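Local coordinates for protein leucyl-tRNA synthetase subunit alpha (Aquifex aeolicus, PDB 3O0A) that attaches leucine to its cognate tRNA as part of a leucyl-tRNA synthetase and, through this hydrolytic CP1 domain, probably clears mischarged tRNA, at residues A69-R74 against L109-T114. Sequence-based numbering, arbitrary orientation.
Sequences ACIGER and LGVYAT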
ATOM      1  N   ALA A  69      -7.736  -2.881 -11.583  1.00  8.77           N
ATOM      2  CA  ALA A  69      -8.673  -4.017 -11.672  1.00  9.55           C
ATOM      3  C   ALA A  69      -8.751  -4.585 -13.105  1.00 10.51           C
ATOM      4  O   ALA A  69      -8.853  -5.810 -13.309  1.00 10.34           O
ATOM      5  CB  ALA A  69     -10.062  -3.610 -11.155  1.00 10.01           C
ATOM      6  N   CYS A  70      -8.665  -3.695 -14.093  1.00 10.40           N
ATOM      7  CA  CYS A  70      -8.661  -4.116 -15.497  1.00 11.32           C
ATOM      8  C   CYS A  70      -7.438  -4.987 -15.742  1.00 10.98           C
ATOM      9  O   CYS A  70      -7.530  -6.056 -16.355  1.00 11.11           O
ATOM     10  CB  CYS A  70      -8.635  -2.889 -16.416  1.00 11.64           C
ATOM     11  SG  CYS A  70      -8.599  -3.264 -18.190  1.00 15.34           S
ATOM     12  N   ILE A  71      -6.295  -4.530 -15.237  1.00  9.91           N
ATOM     13  CA  ILE A  71      -5.050  -5.293 -15.339  1.00 10.97           C
ATOM     14  C   ILE A  71      -5.132  -6.624 -14.579  1.00 10.62           C
ATOM     15  O   ILE A  71      -4.748  -7.655 -15.111  1.00 11.78           O
ATOM     16  CB  ILE A  71      -3.837  -4.448 -14.911  1.00 10.74           C
ATOM     17  CG1 ILE A  71      -3.660  -3.284 -15.911  1.00 11.18           C
ATOM     18  CG2 ILE A  71      -2.581  -5.324 -14.820  1.00 11.64           C
ATOM     19  CD1 ILE A  71      -2.648  -2.205 -15.473  1.00 12.28           C
ATOM     20  N   GLY A  72      -5.685  -6.597 -13.369  1.00 10.33           N
ATOM     21  CA  GLY A  72      -5.811  -7.804 -12.541  1.00 11.47           C
ATOM     22  C   GLY A  72      -6.747  -8.820 -13.163  1.00 12.29           C
ATOM     23  O   GLY A  72      -6.518 -10.034 -13.069  1.00 13.61           O
ATOM     24  N   GLU A  73      -7.791  -8.345 -13.826  1.00 12.72           N
ATOM     25  CA  GLU A  73      -8.645  -9.251 -14.610  1.00 14.62           C
ATOM     26  C   GLU A  73      -7.855  -9.876 -15.761  1.00 16.07           C
ATOM     27  O   GLU A  73      -7.938 -11.100 -16.015  1.00 18.49           O
ATOM     28  CB  GLU A  73      -9.871  -8.500 -15.146  1.00 14.16           C
ATOM     29  CG  GLU A  73     -10.722  -9.343 -16.111  1.00 15.30           C
ATOM     30  CD  GLU A  73     -11.822  -8.542 -16.744  1.00 17.26           C
ATOM     31  OE1 GLU A  73     -11.522  -7.728 -17.641  1.00 18.36           O
ATOM     32  OE2 GLU A  73     -13.002  -8.742 -16.367  1.00 16.23           O
ATOM     33  N   ARG A  74      -7.082  -9.039 -16.445  1.00 16.36           N
ATOM     34  CA  ARG A  74      -6.279  -9.421 -17.618  1.00 18.17           C
ATOM     35  C   ARG A  74      -5.246 -10.492 -17.219  1.00 19.00           C
ATOM     36  O   ARG A  74      -4.970 -11.413 -17.989  1.00 20.11           O
ATOM     37  CB  ARG A  74      -5.617  -8.157 -18.198  1.00 17.78           C
ATOM     38  CG  ARG A  74      -4.917  -8.269 -19.571  1.00 19.41           C
ATOM     39  CD  ARG A  74      -5.825  -8.193 -20.760  1.00 17.46           C
ATOM     40  NE  ARG A  74      -6.970  -7.286 -20.659  1.00 14.41           N
ATOM     41  CZ  ARG A  74      -7.107  -6.158 -21.354  1.00 14.48           C
ATOM     42  NH1 ARG A  74      -6.156  -5.770 -22.201  1.00 14.25           N
ATOM     43  NH2 ARG A  74      -8.202  -5.419 -21.207  1.00 13.35           N
ATOM     44  N   LEU A 109      -7.437  -6.172  -6.092  1.00 11.31           N
ATOM     45  CA  LEU A 109      -7.410  -5.659  -7.466  1.00 10.65           C
ATOM     46  C   LEU A 109      -6.678  -6.557  -8.472  1.00 11.39           C
ATOM     47  O   LEU A 109      -6.713  -6.302  -9.678  1.00 11.70           O
ATOM     48  CB  LEU A 109      -6.840  -4.230  -7.485  1.00 10.15           C
ATOM     49  CG  LEU A 109      -7.544  -3.216  -6.570  1.00  9.71           C
ATOM     50  CD1 LEU A 109      -6.952  -1.801  -6.817  1.00 10.38           C
ATOM     51  CD2 LEU A 109      -9.095  -3.220  -6.703  1.00 11.83           C
ATOM     52  N   GLY A 110      -6.023  -7.609  -7.982  1.00 11.33           N
ATOM     53  CA  GLY A 110      -5.419  -8.603  -8.861  1.00 11.79           C
ATOM     54  C   GLY A 110      -4.031  -8.254  -9.373  1.00 11.36           C
ATOM     55  O   GLY A 110      -3.509  -8.919 -10.268  1.00 12.48           O
ATOM     56  N   VAL A 111      -3.425  -7.210  -8.816  1.00 10.78           N
ATOM     57  CA  VAL A 111      -2.061  -6.844  -9.201  1.00 11.09           C
ATOM     58  C   VAL A 111      -1.190  -6.765  -7.960  1.00 10.94           C
ATOM     59  O   VAL A 111      -1.704  -6.628  -6.845  1.00 10.98           O
ATOM     60  CB  VAL A 111      -2.006  -5.490  -9.964  1.00  9.91           C
ATOM     61  CG1 VAL A 111      -2.777  -5.608 -11.303  1.00 11.65           C
ATOM     62  CG2 VAL A 111      -2.568  -4.332  -9.112  1.00 11.37           C
ATOM     63  N   TYR A 112       0.120  -6.836  -8.177  1.00 11.27           N
ATOM     64  CA  TYR A 112       1.094  -6.733  -7.097  1.00 11.97           C
ATOM     65  C   TYR A 112       2.028  -5.557  -7.345  1.00 11.77           C
ATOM     66  O   TYR A 112       2.608  -5.412  -8.435  1.00 12.08           O
ATOM     67  CB  TYR A 112       1.885  -8.032  -6.991  1.00 13.73           C
ATOM     68  CG  TYR A 112       1.006  -9.205  -6.641  1.00 15.19           C
ATOM     69  CD1 TYR A 112       0.265  -9.868  -7.622  1.00 15.93           C
ATOM     70  CD2 TYR A 112       0.895  -9.635  -5.321  1.00 17.96           C
ATOM     71  CE1 TYR A 112      -0.567 -10.946  -7.286  1.00 16.40           C
ATOM     72  CE2 TYR A 112       0.091 -10.710  -4.986  1.00 17.82           C
ATOM     73  CZ  TYR A 112      -0.640 -11.350  -5.961  1.00 18.95           C
ATOM     74  OH  TYR A 112      -1.436 -12.416  -5.613  1.00 18.42           O
ATOM     75  N   ALA A 113       2.143  -4.707  -6.341  1.00 11.60           N
ATOM     76  CA  ALA A 113       3.025  -3.554  -6.422  1.00 11.42           C
ATOM     77  C   ALA A 113       4.396  -3.961  -5.897  1.00 12.02           C
ATOM     78  O   ALA A 113       4.508  -4.706  -4.923  1.00 13.28           O
ATOM     79  CB  ALA A 113       2.465  -2.426  -5.578  1.00 12.05           C
ATOM     80  N   THR A 114       5.438  -3.455  -6.540  1.00 11.28           N
ATOM     81  CA  THR A 114       6.782  -3.638  -6.042  1.00 11.31           C
ATOM     82  C   THR A 114       7.042  -2.592  -4.976  1.00 11.60           C
ATOM     83  O   THR A 114       6.798  -1.397  -5.176  1.00 11.19           O
ATOM     84  CB  THR A 114       7.804  -3.525  -7.177  1.00 12.48           C
ATOM     85  OG1 THR A 114       7.491  -4.504  -8.176  1.00 12.76           O
ATOM     86  CG2 THR A 114       9.222  -3.747  -6.654  1.00 11.96           C
TER
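Leu109 meets the helix mainly through its carbonyl oxygen, which faces the turn that runs from Ala69 to Gly72. Leu109 O lies 3.6 Å from Ala69 CA and 3.4 Å from Gly72 CA, the latter a CA-H...O contact with a nearly straight angle of 161° at the hydrogen. Val83 of helix 80-91 touches the side chains of both Leu109 and Ala69. At Gly110 the chain turns a corner, and here the CA atoms of Gly72 and Gly110 come within 3.8 Å, the shortest such distance between the segments. With no side chain on either residue, the backbones can approach this closely, and Gly110 takes a left-handed backbone conformation (phi 84°), which glycine adopts readily. Gly110 O makes a second, more bent CA-H...O contact with Gly72 CA, at 3.4 Å, and accepts a hydrogen bond from Asn77 ND2, just past the helix. Val111 then supplies the side-chain packing. Its CG1, anti to the carbonyl carbon (chi1 -64°), reaches Ile71 CG2 at 3.5 Å and Gly72 N at 3.7 Å, and the two branched side chains cross at about a right angle. Val111 also packs on Val12 of strand 6-13 and Val124 of strand 121-127, and Ile71 touches Phe20 and Cys23; Cys23 is also the disulfide partner of Cys70. From Tyr112 onward the strand leaves the helix. Close helix-strand packing through two glycines sets the C-terminal part of helix 64-74 against the bend in strand 106-114, an outermost strand of the mixed four-stranded sheet in the CP1 editing domain.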